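PDB 3P2Y: alanine dehydrogenase/pyridine nucleotide transhydrogenase from Mycobacterium smegmatis str. MC2 155, which probably takes part, as the alpha-1 subunit of a pyridine nucleotide transhydrogenase, in hydride transfer between NADH and NADP coupled to proton movement across the membrane. Local coordinates for residues A[107-112]-A[130-135]; A[26-31]-A[86-91]; A[91-96]-A[111-116]. One frame throughout, in Å; residues are numbered along the deposited sequence. Where two conformers were deposited one is given.

Contact 1 (A[107-112]-A[130-135]); sequences VLIGFL and TAFAME
The carbonyl oxygen of Leu108 is held twice: Phe132 N donates to it at 2.8 Å, nearly in line with the C=O bond, and the CA-H of Ala131 approaches the same O, CA 3.2 Å away. Gly110 O is met by Met134 N at 2.8 Å, but that donor stands 37° out of the carbonyl plane, where the second strand is turning into 3-10 geometry. These bonds join strands 107-110 and 130-133, the parallel pair of a beta-alpha-beta unit whose crossover is helix 118-126. Val107 and Phe132 share one face of the sheet, the methyl CG1 of Val107 meeting the ring edge at CE2, 3.7 Å away. On that face, the sulfur of Met134 lies 3.6 Å from Ile109 CG2; its pliable thioether fits between Ile109 and Tyr343 and Asn346 of helix 336-354. On the other face Leu112, extended at chi2 (174°), reaches back with CD1 to the small Ala131 CB at 3.7 Å. Past the strand ends, the bend of Glu135 at chi2 (97°) brings its carboxylate to the edge of the Phe111 ring. There OE1 accepts Leu112 N at 2.9 Å through its syn lone pair, while OE2 takes the next amide, that of Ala113.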
ATOM      1  N   VAL A 107      -2.798  24.934 -30.488  1.00 12.77           N
ATOM      2  CA  VAL A 107      -1.652  24.612 -29.639  1.00 12.51           C
ATOM      3  C   VAL A 107      -1.995  23.320 -28.901  1.00 11.95           C
ATOM      4  O   VAL A 107      -3.141  23.114 -28.515  1.00 11.25           O
ATOM      5  CB  VAL A 107      -1.384  25.768 -28.639  1.00 12.31           C
ATOM      6  CG1 VAL A 107      -0.452  25.352 -27.456  1.00 12.94           C
ATOM      7  CG2 VAL A 107      -0.769  26.992 -29.363  1.00 13.54           C
ATOM      8  N   LEU A 108      -0.996  22.455 -28.727  1.00 11.78           N
ATOM      9  CA  LEU A 108      -1.149  21.246 -27.919  1.00 10.48           C
ATOM     10  C   LEU A 108      -0.088  21.287 -26.837  1.00  9.59           C
ATOM     11  O   LEU A 108       1.079  21.612 -27.120  1.00  9.92           O
ATOM     12  CB  LEU A 108      -0.928  19.996 -28.781  1.00 10.55           C
ATOM     13  CG  LEU A 108      -0.914  18.650 -28.029  1.00 11.20           C
ATOM     14  CD1 LEU A 108      -2.299  18.270 -27.469  1.00 12.52           C
ATOM     15  CD2 LEU A 108      -0.390  17.530 -28.979  1.00 10.51           C
ATOM     16  N   ILE A 109      -0.491  20.975 -25.607  1.00  8.36           N
ATOM     17  CA  ILE A 109       0.448  20.920 -24.474  1.00  8.74           C
ATOM     18  C   ILE A 109       0.248  19.572 -23.836  1.00  8.68           C
ATOM     19  O   ILE A 109      -0.892  19.204 -23.550  1.00  9.31           O
ATOM     20  CB  ILE A 109       0.143  21.997 -23.405  1.00  8.21           C
ATOM     21  CG1 ILE A 109       0.384  23.409 -23.986  1.00  9.25           C
ATOM     22  CG2 ILE A 109       1.028  21.770 -22.131  1.00  8.94           C
ATOM     23  CD1 ILE A 109      -0.142  24.578 -23.097  1.00 10.83           C
ATOM     24  N   GLY A 110       1.348  18.846 -23.584  1.00  9.49           N
ATOM     25  CA  GLY A 110       1.241  17.556 -22.867  1.00 10.21           C
ATOM     26  C   GLY A 110       2.602  16.884 -22.782  1.00  9.82           C
ATOM     27  O   GLY A 110       3.597  17.467 -23.209  1.00  9.64           O
ATOM     28  N   PHE A 111       2.652  15.658 -22.272  1.00 10.26           N
ATOM     29  CA  PHE A 111       3.868  14.864 -22.430  1.00 10.73           C
ATOM     30  C   PHE A 111       3.852  14.399 -23.873  1.00 11.83           C
ATOM     31  O   PHE A 111       2.890  13.774 -24.302  1.00 12.34           O
ATOM     32  CB  PHE A 111       3.901  13.643 -21.513  1.00 11.03           C
ATOM     33  CG  PHE A 111       4.127  13.971 -20.060  1.00 10.32           C
ATOM     34  CD1 PHE A 111       5.289  14.610 -19.640  1.00 11.13           C
ATOM     35  CD2 PHE A 111       3.185  13.604 -19.096  1.00 12.52           C
ATOM     36  CE1 PHE A 111       5.514  14.887 -18.276  1.00 11.89           C
ATOM     37  CE2 PHE A 111       3.385  13.885 -17.753  1.00 12.79           C
ATOM     38  CZ  PHE A 111       4.563  14.546 -17.324  1.00 11.58           C
ATOM     39  N   LEU A 112       4.889  14.758 -24.631  1.00 12.65           N
ATOM     40  CA  LEU A 112       4.940  14.431 -26.052  1.00 13.62           C
ATOM     41  C   LEU A 112       6.094  13.526 -26.445  1.00 15.51           C
ATOM     42  O   LEU A 112       6.375  13.394 -27.637  1.00 16.81           O
ATOM     43  CB  LEU A 112       4.953  15.711 -26.931  1.00 14.23           C
ATOM     44  CG  LEU A 112       3.767  16.651 -26.715  1.00 14.42           C
ATOM     45  CD1 LEU A 112       3.908  17.976 -27.514  1.00 13.70           C
ATOM     46  CD2 LEU A 112       2.451  15.971 -27.073  1.00 16.17           C
ATOM     47  N   THR A 130       1.026  23.824 -33.065  1.00 13.42           N
ATOM     48  CA  THR A 130       2.211  24.287 -32.338  1.00 12.80           C
ATOM     49  C   THR A 130       2.165  23.549 -31.023  1.00 12.60           C
ATOM     50  O   THR A 130       1.231  23.756 -30.255  1.00 11.64           O
ATOM     51  CB  THR A 130       2.148  25.811 -32.097  1.00 13.86           C
ATOM     52  OG1 THR A 130       2.158  26.482 -33.378  1.00 14.85           O
ATOM     53  CG2 THR A 130       3.332  26.279 -31.292  1.00 14.66           C
ATOM     54  N   ALA A 131       3.168  22.711 -30.769  1.00 12.32           N
ATOM     55  CA  ALA A 131       3.073  21.727 -29.673  1.00 11.79           C
ATOM     56  C   ALA A 131       4.212  21.879 -28.692  1.00 12.18           C
ATOM     57  O   ALA A 131       5.371  22.034 -29.093  1.00 11.73           O
ATOM     58  CB  ALA A 131       3.079  20.316 -30.233  1.00 12.48           C
ATOM     59  N   PHE A 132       3.884  21.788 -27.400  1.00 10.90           N
ATOM     60  CA  PHE A 132       4.871  22.009 -26.344  1.00 11.27           C
ATOM     61  C   PHE A 132       4.944  20.749 -25.523  1.00 11.67           C
ATOM     62  O   PHE A 132       3.928  20.311 -25.015  1.00 11.18           O
ATOM     63  CB  PHE A 132       4.475  23.196 -25.463  1.00 11.01           C
ATOM     64  CG  PHE A 132       4.403  24.506 -26.226  1.00 11.54           C
ATOM     65  CD1 PHE A 132       5.533  25.314 -26.323  1.00 12.39           C
ATOM     66  CD2 PHE A 132       3.234  24.887 -26.888  1.00 11.89           C
ATOM     67  CE1 PHE A 132       5.490  26.526 -27.043  1.00 10.71           C
ATOM     68  CE2 PHE A 132       3.180  26.082 -27.637  1.00 13.44           C
ATOM     69  CZ  PHE A 132       4.317  26.902 -27.695  1.00 11.87           C
ATOM     70  N   ALA A 133       6.135  20.163 -25.431  1.00 11.80           N
ATOM     71  CA  ALA A 133       6.370  18.920 -24.654  1.00 11.06           C
ATOM     72  C   ALA A 133       6.722  19.275 -23.206  1.00 11.62           C
ATOM     73  O   ALA A 133       7.715  19.992 -22.937  1.00 11.70           O
ATOM     74  CB  ALA A 133       7.524  18.113 -25.273  1.00 10.79           C
ATOM     75  N   MET A 134       5.942  18.762 -22.265  1.00 11.04           N
ATOM     76  CA  MET A 134       6.214  19.067 -20.866  1.00 11.66           C
ATOM     77  C   MET A 134       7.573  18.492 -20.431  1.00 12.25           C
ATOM     78  O   MET A 134       8.222  19.052 -19.551  1.00 14.21           O
ATOM     79  CB  MET A 134       5.068  18.573 -19.975  1.00 11.23           C
ATOM     80  CG  MET A 134       3.717  19.322 -20.208  1.00 11.56           C
ATOM     81  SD  MET A 134       3.831  21.125 -19.930  1.00 12.38           S
ATOM     82  CE  MET A 134       4.073  21.160 -18.128  1.00 10.35           C
ATOM     83  N   GLU A 135       8.022  17.414 -21.072  1.00 11.95           N
ATOM     84  CA  GLU A 135       9.344  16.852 -20.757  1.00 13.67           C
ATOM     85  C   GLU A 135      10.473  17.818 -21.112  1.00 14.13           C
ATOM     86  O   GLU A 135      11.596  17.674 -20.595  1.00 15.43           O
ATOM     87  CB  GLU A 135       9.594  15.534 -21.527  1.00 14.29           C
ATOM     88  CG  GLU A 135       8.560  14.426 -21.319  1.00 14.57           C
ATOM     89  CD  GLU A 135       7.496  14.391 -22.429  1.00 13.71           C
ATOM     90  OE1 GLU A 135       7.100  15.465 -22.938  1.00 12.60           O
ATOM     91  OE2 GLU A 135       7.013  13.285 -22.751  1.00 14.04           O
TER

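Contact 2 (A[26-31]-A[86-91]); sequences GVPRES and DVVVKV
Glu30 and Lys90 approach at a slant just beyond the point where strands 24-27 and 87-89 part. In this Rossmann-like parallel sheet the two are neighbours although they are the first and fourth strands in chain order, and the gap at their C-terminal ends is the topological switch point. The Glu30 chain, bent at chi2 (-64°), turns its carboxylate across the Val91 side chain at about a right angle, with CD 3.5 Å from Val91 CB. Lys90 curls at its last two torsions and sets NZ 3.0 Å from Glu30 OE1 in a salt bridge; its bond to OE2 is weak. Lys90 NZ also donates to Asn92 O. Pro28, rigid and without an amide hydrogen, suits the spot where the strand pairing stops: its ring lies crosswise to Lys90, CG 3.7 Å from Lys90 CB. Before that break Gly26 is held through both its own N and its own O, Gly26 N donating to Val87 O at 2.8 Å and Gly26 O accepting Val89 N at 3.0 Å. The branched Val27 and Val89 slant past each other, CG2 to CG2 3.9 Å. Glu30 OE2 accepts Val91 N at 2.9 Å, the donor standing 59° out of the carboxylate plane.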
ATOM      1  N   GLY A  26      -9.333  22.873 -24.427  1.00  9.71           N
ATOM      2  CA  GLY A  26      -9.997  21.543 -24.492  1.00  9.72           C
ATOM      3  C   GLY A  26      -9.236  20.515 -23.668  1.00 10.17           C
ATOM      4  O   GLY A  26      -8.011  20.480 -23.707  1.00  9.49           O
ATOM      5  N   VAL A  27      -9.970  19.721 -22.881  1.00  9.30           N
ATOM      6  CA  VAL A  27      -9.373  18.699 -22.032  1.00  9.03           C
ATOM      7  C   VAL A  27      -9.960  17.349 -22.448  1.00  9.58           C
ATOM      8  O   VAL A  27     -11.128  17.086 -22.176  1.00  9.55           O
ATOM      9  CB  VAL A  27      -9.720  18.930 -20.526  1.00  9.31           C
ATOM     10  CG1 VAL A  27      -9.028  17.847 -19.663  1.00 10.08           C
ATOM     11  CG2 VAL A  27      -9.249  20.303 -20.064  1.00 11.23           C
ATOM     12  N   PRO A  28      -9.166  16.474 -23.091  1.00 10.42           N
ATOM     13  CA  PRO A  28      -9.673  15.151 -23.457  1.00 10.62           C
ATOM     14  C   PRO A  28      -9.587  14.100 -22.334  1.00  9.68           C
ATOM     15  O   PRO A  28      -8.821  14.253 -21.356  1.00  9.61           O
ATOM     16  CB  PRO A  28      -8.761  14.711 -24.618  1.00 11.56           C
ATOM     17  CG  PRO A  28      -7.521  15.518 -24.478  1.00 13.23           C
ATOM     18  CD  PRO A  28      -7.803  16.720 -23.585  1.00 11.33           C
ATOM     19  N   ARG A  29     -10.394  13.052 -22.480  1.00  9.54           N
ATOM     20  CA  ARG A  29     -10.221  11.833 -21.699  1.00  9.74           C
ATOM     21  C   ARG A  29      -8.959  11.129 -22.186  1.00  9.84           C
ATOM     22  O   ARG A  29      -8.716  11.031 -23.396  1.00 10.22           O
ATOM     23  CB  ARG A  29     -11.433  10.918 -21.891  1.00 10.26           C
ATOM     24  CG  ARG A  29     -11.305   9.641 -21.100  1.00 12.78           C
ATOM     25  CD  ARG A  29     -12.515   8.745 -21.345  1.00 18.10           C
ATOM     26  NE  ARG A  29     -12.234   7.375 -20.893  1.00 27.03           N
ATOM     27  CZ  ARG A  29     -11.640   6.417 -21.637  1.00 31.14           C
ATOM     28  NH1 ARG A  29     -11.443   5.202 -21.120  1.00 34.10           N
ATOM     29  NH2 ARG A  29     -11.247   6.642 -22.895  1.00 30.43           N
ATOM     30  N   GLU A  30      -8.114  10.693 -21.243  1.00  9.34           N
ATOM     31  CA  GLU A  30      -6.933   9.911 -21.601  1.00 10.50           C
ATOM     32  C   GLU A  30      -7.323   8.515 -22.068  1.00 11.88           C
ATOM     33  O   GLU A  30      -8.030   7.823 -21.352  1.00 13.57           O
ATOM     34  CB  GLU A  30      -5.994   9.831 -20.393  1.00  8.83           C
ATOM     35  CG  GLU A  30      -5.398  11.214 -20.083  1.00  8.21           C
ATOM     36  CD  GLU A  30      -4.510  11.732 -21.209  1.00  7.94           C
ATOM     37  OE1 GLU A  30      -3.647  10.970 -21.693  1.00  8.38           O
ATOM     38  OE2 GLU A  30      -4.685  12.890 -21.619  1.00  8.69           O
ATOM     39  N   SER A  31      -6.834   8.116 -23.244  1.00 13.34           N
ATOM     40  CA  SER A  31      -7.222   6.841 -23.876  1.00 14.99           C
ATOM     41  C   SER A  31      -6.273   5.683 -23.574  1.00 16.17           C
ATOM     42  O   SER A  31      -6.625   4.533 -23.820  1.00 15.05           O
ATOM     43  CB  SER A  31      -7.318   7.029 -25.401  1.00 16.08           C
ATOM     44  OG  SER A  31      -6.100   7.515 -25.948  1.00 17.53           O
ATOM     45  N   ASP A  86      -8.760  25.773 -29.308  1.00 12.85           N
ATOM     46  CA  ASP A  86      -7.575  26.584 -29.597  1.00 13.66           C
ATOM     47  C   ASP A  86      -6.334  26.073 -28.879  1.00 13.24           C
ATOM     48  O   ASP A  86      -5.214  26.189 -29.392  1.00 13.41           O
ATOM     49  CB  ASP A  86      -7.826  28.016 -29.153  1.00 13.36           C
ATOM     50  CG  ASP A  86      -9.009  28.625 -29.847  1.00 16.83           C
ATOM     51  OD1 ASP A  86      -9.002  28.637 -31.089  1.00 18.58           O
ATOM     52  OD2 ASP A  86      -9.945  29.059 -29.149  1.00 17.28           O
ATOM     53  N   VAL A  87      -6.525  25.546 -27.672  1.00 12.02           N
ATOM     54  CA  VAL A  87      -5.420  24.944 -26.929  1.00 11.36           C
ATOM     55  C   VAL A  87      -5.941  23.640 -26.375  1.00 10.96           C
ATOM     56  O   VAL A  87      -6.947  23.644 -25.664  1.00 11.39           O
ATOM     57  CB  VAL A  87      -4.975  25.802 -25.716  1.00 11.79           C
ATOM     58  CG1 VAL A  87      -3.802  25.130 -24.969  1.00 11.88           C
ATOM     59  CG2 VAL A  87      -4.573  27.252 -26.140  1.00 13.43           C
ATOM     60  N   VAL A  88      -5.298  22.532 -26.723  1.00  9.82           N
ATOM     61  CA  VAL A  88      -5.693  21.224 -26.158  1.00 10.03           C
ATOM     62  C   VAL A  88      -4.619  20.864 -25.154  1.00  9.07           C
ATOM     63  O   VAL A  88      -3.420  20.914 -25.472  1.00  9.70           O
ATOM     64  CB  VAL A  88      -5.776  20.142 -27.256  1.00  9.95           C
ATOM     65  CG1 VAL A  88      -6.015  18.727 -26.656  1.00  9.04           C
ATOM     66  CG2 VAL A  88      -6.892  20.513 -28.274  1.00 10.84           C
ATOM     67  N   VAL A  89      -5.037  20.527 -23.926  1.00  9.26           N
ATOM     68  CA  VAL A  89      -4.090  20.144 -22.884  1.00  9.55           C
ATOM     69  C   VAL A  89      -4.385  18.709 -22.501  1.00  8.94           C
ATOM     70  O   VAL A  89      -5.534  18.368 -22.259  1.00  8.83           O
ATOM     71  CB  VAL A  89      -4.142  21.072 -21.625  1.00  9.67           C
ATOM     72  CG1 VAL A  89      -3.748  22.514 -22.011  1.00 10.20           C
ATOM     73  CG2 VAL A  89      -5.513  21.058 -20.933  1.00 11.14           C
ATOM     74  N   LYS A  90      -3.370  17.861 -22.519  1.00  8.37           N
ATOM     75  CA  LYS A  90      -3.628  16.441 -22.199  1.00  8.73           C
ATOM     76  C   LYS A  90      -2.436  15.895 -21.448  1.00  8.87           C
ATOM     77  O   LYS A  90      -1.461  16.611 -21.261  1.00  9.37           O
ATOM     78  CB  LYS A  90      -3.919  15.637 -23.490  1.00 10.30           C
ATOM     79  CG  LYS A  90      -2.682  15.257 -24.341  1.00  9.35           C
ATOM     80  CD  LYS A  90      -3.116  14.544 -25.683  1.00 10.86           C
ATOM     81  CE  LYS A  90      -4.036  13.307 -25.443  1.00 11.25           C
ATOM     82  NZ  LYS A  90      -3.542  12.333 -24.357  1.00 10.38           N
ATOM     83  N   VAL A  91      -2.504  14.632 -21.028  1.00  8.09           N
ATOM     84  CA  VAL A  91      -1.419  14.017 -20.277  1.00  8.18           C
ATOM     85  C   VAL A  91      -0.478  13.265 -21.225  1.00  9.26           C
ATOM     86  O   VAL A  91       0.651  13.710 -21.445  1.00 10.53           O
ATOM     87  CB  VAL A  91      -1.958  13.053 -19.175  1.00  7.69           C
ATOM     88  CG1 VAL A  91      -0.761  12.464 -18.314  1.00  8.81           C
ATOM     89  CG2 VAL A  91      -2.940  13.775 -18.266  1.00  8.86           C
TER
HETATM   90  O   HOH W   1      -6.184  10.868 -24.816  1.00 12.91           O

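Contact 3 (A[91-96]-A[111-116]); sequences VNPPTS and FLAPRT
Val91 O accepts Phe111 N at 2.9 Å, the one direct hydrogen bond between the two loops, with the donor tilted 19° from the carbonyl plane. The loops follow neighbouring parallel strands, 87-89 and 107-110, and this bond carries their pairing one step past the strand ends. Around it the packing is close. Phe111 CB sits 3.3 Å from Val91 O, and the two side chains run side by side in the same direction, because the Phe111 ring, with CG beside its own backbone N (chi1 -72°), is carried along the flank of the valine. Pro94 meets Leu112 at about a right angle, ring CD against methyl CD2 at 3.6 Å; both are apolar and buried, and Leu120 of helix 118-126 also touches Pro94. On this inner side, beside Leu112 CD2 and Pro94, a water donates to Asn92 O at 2.9 Å and to Phe111 O at 3.0 Å. The pair Pro93 and Ala113 is looser and partly exposed: Pro93 CG touches Ala113 CB at 3.9 Å, and Ala113 has the backbone shape of a left-handed helix where the chain swings away toward helix 118-126. Pro93 N lies 3.1 Å from Phe111 O but has no hydrogen to give. Proline therefore ends the direct backbone pairing at this step, and the water supplies Phe111 O with the donor that a strand neighbour would provide.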
ATOM      1  N   VAL A  91      -2.504  14.632 -21.028  1.00  8.09           N
ATOM      2  CA  VAL A  91      -1.419  14.017 -20.277  1.00  8.18           C
ATOM      3  C   VAL A  91      -0.478  13.265 -21.225  1.00  9.26           C
ATOM      4  O   VAL A  91       0.651  13.710 -21.445  1.00 10.53           O
ATOM      5  CB  VAL A  91      -1.958  13.053 -19.175  1.00  7.69           C
ATOM      6  CG1 VAL A  91      -0.761  12.464 -18.314  1.00  8.81           C
ATOM      7  CG2 VAL A  91      -2.940  13.775 -18.266  1.00  8.86           C
ATOM      8  N   ASN A  92      -0.917  12.115 -21.749  1.00  8.61           N
ATOM      9  CA  ASN A  92      -0.038  11.271 -22.582  1.00  9.80           C
ATOM     10  C   ASN A  92       0.054  11.719 -24.039  1.00  9.33           C
ATOM     11  O   ASN A  92      -0.804  12.468 -24.506  1.00  9.48           O
ATOM     12  CB  ASN A  92      -0.512   9.809 -22.539  1.00  9.74           C
ATOM     13  CG  ASN A  92      -0.426   9.227 -21.144  1.00 12.37           C
ATOM     14  OD1 ASN A  92      -1.382   8.624 -20.617  1.00 15.17           O
ATOM     15  ND2 ASN A  92       0.718   9.399 -20.537  1.00 10.14           N
ATOM     16  N   PRO A  93       1.122  11.292 -24.753  1.00 10.08           N
ATOM     17  CA  PRO A  93       1.238  11.688 -26.172  1.00 10.61           C
ATOM     18  C   PRO A  93      -0.032  11.311 -26.930  1.00 11.63           C
ATOM     19  O   PRO A  93      -0.608  10.239 -26.658  1.00 12.12           O
ATOM     20  CB  PRO A  93       2.420  10.853 -26.670  1.00 12.16           C
ATOM     21  CG  PRO A  93       3.338  10.750 -25.434  1.00 10.76           C
ATOM     22  CD  PRO A  93       2.335  10.598 -24.254  1.00 10.82           C
ATOM     23  N   PRO A  94      -0.447  12.144 -27.899  1.00 12.03           N
ATOM     24  CA  PRO A  94      -1.623  11.851 -28.679  1.00 12.54           C
ATOM     25  C   PRO A  94      -1.377  10.699 -29.651  1.00 12.98           C
ATOM     26  O   PRO A  94      -0.248  10.520 -30.140  1.00 13.92           O
ATOM     27  CB  PRO A  94      -1.863  13.150 -29.469  1.00 13.66           C
ATOM     28  CG  PRO A  94      -0.477  13.719 -29.663  1.00 12.35           C
ATOM     29  CD  PRO A  94       0.219  13.396 -28.334  1.00 12.38           C
ATOM     30  N   THR A  95      -2.426   9.915 -29.903  1.00 13.05           N
ATOM     31  CA  THR A  95      -2.380   8.876 -30.937  1.00 14.06           C
ATOM     32  C   THR A  95      -2.568   9.536 -32.307  1.00 14.79           C
ATOM     33  O   THR A  95      -2.957  10.712 -32.409  1.00 13.81           O
ATOM     34  CB  THR A  95      -3.517   7.870 -30.768  1.00 13.39           C
ATOM     35  OG1 THR A  95      -4.755   8.547 -30.981  1.00 14.77           O
ATOM     36  CG2 THR A  95      -3.530   7.232 -29.359  1.00 14.40           C
ATOM     37  N   SER A  96      -2.319   8.762 -33.360  1.00 14.88           N
ATOM     38  CA  SER A  96      -2.511   9.236 -34.735  0.74 16.59           C
ATOM     39  C   SER A  96      -3.938   9.746 -34.950  1.00 16.26           C
ATOM     40  O   SER A  96      -4.153  10.820 -35.548  1.00 16.88           O
ATOM     41  CB  SER A  96      -2.191   8.095 -35.726  0.74 16.10           C
ATOM     42  OG  SER A  96      -2.325   8.540 -37.047  0.74 20.85           O
ATOM     43  N   PHE A 111       2.652  15.658 -22.272  1.00 10.26           N
ATOM     44  CA  PHE A 111       3.868  14.864 -22.430  1.00 10.73           C
ATOM     45  C   PHE A 111       3.852  14.399 -23.873  1.00 11.83           C
ATOM     46  O   PHE A 111       2.890  13.774 -24.302  1.00 12.34           O
ATOM     47  CB  PHE A 111       3.901  13.643 -21.513  1.00 11.03           C
ATOM     48  CG  PHE A 111       4.127  13.971 -20.060  1.00 10.32           C
ATOM     49  CD1 PHE A 111       5.289  14.610 -19.640  1.00 11.13           C
ATOM     50  CD2 PHE A 111       3.185  13.604 -19.096  1.00 12.52           C
ATOM     51  CE1 PHE A 111       5.514  14.887 -18.276  1.00 11.89           C
ATOM     52  CE2 PHE A 111       3.385  13.885 -17.753  1.00 12.79           C
ATOM     53  CZ  PHE A 111       4.563  14.546 -17.324  1.00 11.58           C
ATOM     54  N   LEU A 112       4.889  14.758 -24.631  1.00 12.65           N
ATOM     55  CA  LEU A 112       4.940  14.431 -26.052  1.00 13.62           C
ATOM     56  C   LEU A 112       6.094  13.526 -26.445  1.00 15.51           C
ATOM     57  O   LEU A 112       6.375  13.394 -27.637  1.00 16.81           O
ATOM     58  CB  LEU A 112       4.953  15.711 -26.931  1.00 14.23           C
ATOM     59  CG  LEU A 112       3.767  16.651 -26.715  1.00 14.42           C
ATOM     60  CD1 LEU A 112       3.908  17.976 -27.514  1.00 13.70           C
ATOM     61  CD2 LEU A 112       2.451  15.971 -27.073  1.00 16.17           C
ATOM     62  N   ALA A 113       6.782  12.935 -25.469  1.00 15.40           N
ATOM     63  CA  ALA A 113       7.831  11.938 -25.712  1.00 17.41           C
ATOM     64  C   ALA A 113       8.866  12.360 -26.778  1.00 18.85           C
ATOM     65  O   ALA A 113       9.103  11.616 -27.737  1.00 20.00           O
ATOM     66  CB  ALA A 113       7.187  10.577 -26.083  1.00 17.56           C
ATOM     67  N   PRO A 114       9.467  13.559 -26.626  1.00 20.14           N
ATOM     68  CA  PRO A 114      10.339  14.073 -27.696  1.00 21.95           C
ATOM     69  C   PRO A 114      11.520  13.135 -28.010  1.00 23.44           C
ATOM     70  O   PRO A 114      11.938  13.039 -29.158  1.00 24.33           O
ATOM     71  CB  PRO A 114      10.812  15.441 -27.153  1.00 21.31           C
ATOM     72  CG  PRO A 114      10.616  15.363 -25.675  1.00 21.51           C
ATOM     73  CD  PRO A 114       9.374  14.508 -25.503  1.00 19.59           C
ATOM     74  N   ARG A 115      12.025  12.418 -27.014  1.00 25.45           N
ATOM     75  CA  ARG A 115      13.129  11.485 -27.256  1.00 27.89           C
ATOM     76  C   ARG A 115      12.687  10.184 -27.928  1.00 27.60           C
ATOM     77  O   ARG A 115      13.320   9.723 -28.877  1.00 30.56           O
ATOM     78  CB  ARG A 115      13.848  11.162 -25.949  1.00 28.27           C
ATOM     79  CG  ARG A 115      14.153  12.369 -25.092  1.00 32.36           C
ATOM     80  CD  ARG A 115      15.510  12.909 -25.386  1.00 38.76           C
ATOM     81  NE  ARG A 115      15.945  13.851 -24.358  1.00 42.55           N
ATOM     82  CZ  ARG A 115      17.216  14.075 -24.041  1.00 44.29           C
ATOM     83  NH1 ARG A 115      18.190  13.403 -24.649  1.00 44.78           N
ATOM     84  NH2 ARG A 115      17.512  14.964 -23.105  1.00 45.56           N
ATOM     85  N   THR A 116      11.600   9.608 -27.453  1.00 26.69           N
ATOM     86  CA  THR A 116      11.247   8.241 -27.799  1.00 25.99           C
ATOM     87  C   THR A 116      10.224   8.177 -28.948  1.00 25.35           C
ATOM     88  O   THR A 116      10.024   7.116 -29.554  1.00 25.05           O
ATOM     89  CB  THR A 116      10.718   7.497 -26.566  1.00 26.20           C
ATOM     90  OG1 THR A 116       9.559   8.173 -26.065  1.00 25.95           O
ATOM     91  CG2 THR A 116      11.786   7.446 -25.450  1.00 26.85           C
TER
HETATM   92  O   HOH W   2       0.264  15.136 -25.029  1.00 27.53           O

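How the contacts relate
From the N terminus, contact 2 comes first: segment 26-31 waits 54 residues for 86-91, a long loop that contains strands 54-57 and 78-79. Contact 3 then starts on Val91, where contact 2 ends, and closes the short excursion through helix 96-99 and strand 107-110. Contact 1 opens at 107, before contact 3 has closed, so these two loops cross and share Phe111 and Leu112; it closes the crossover through helix 118-126 at strand 130-133, outermost in the sheet within this chain. Together they tie four strands adjacent in the parallel sheet, 24-27, 87-89, 107-110 and 130-133, and the loops at their C-terminal ends, where Glu30 and Glu135 both bind backbone amides of contact 3.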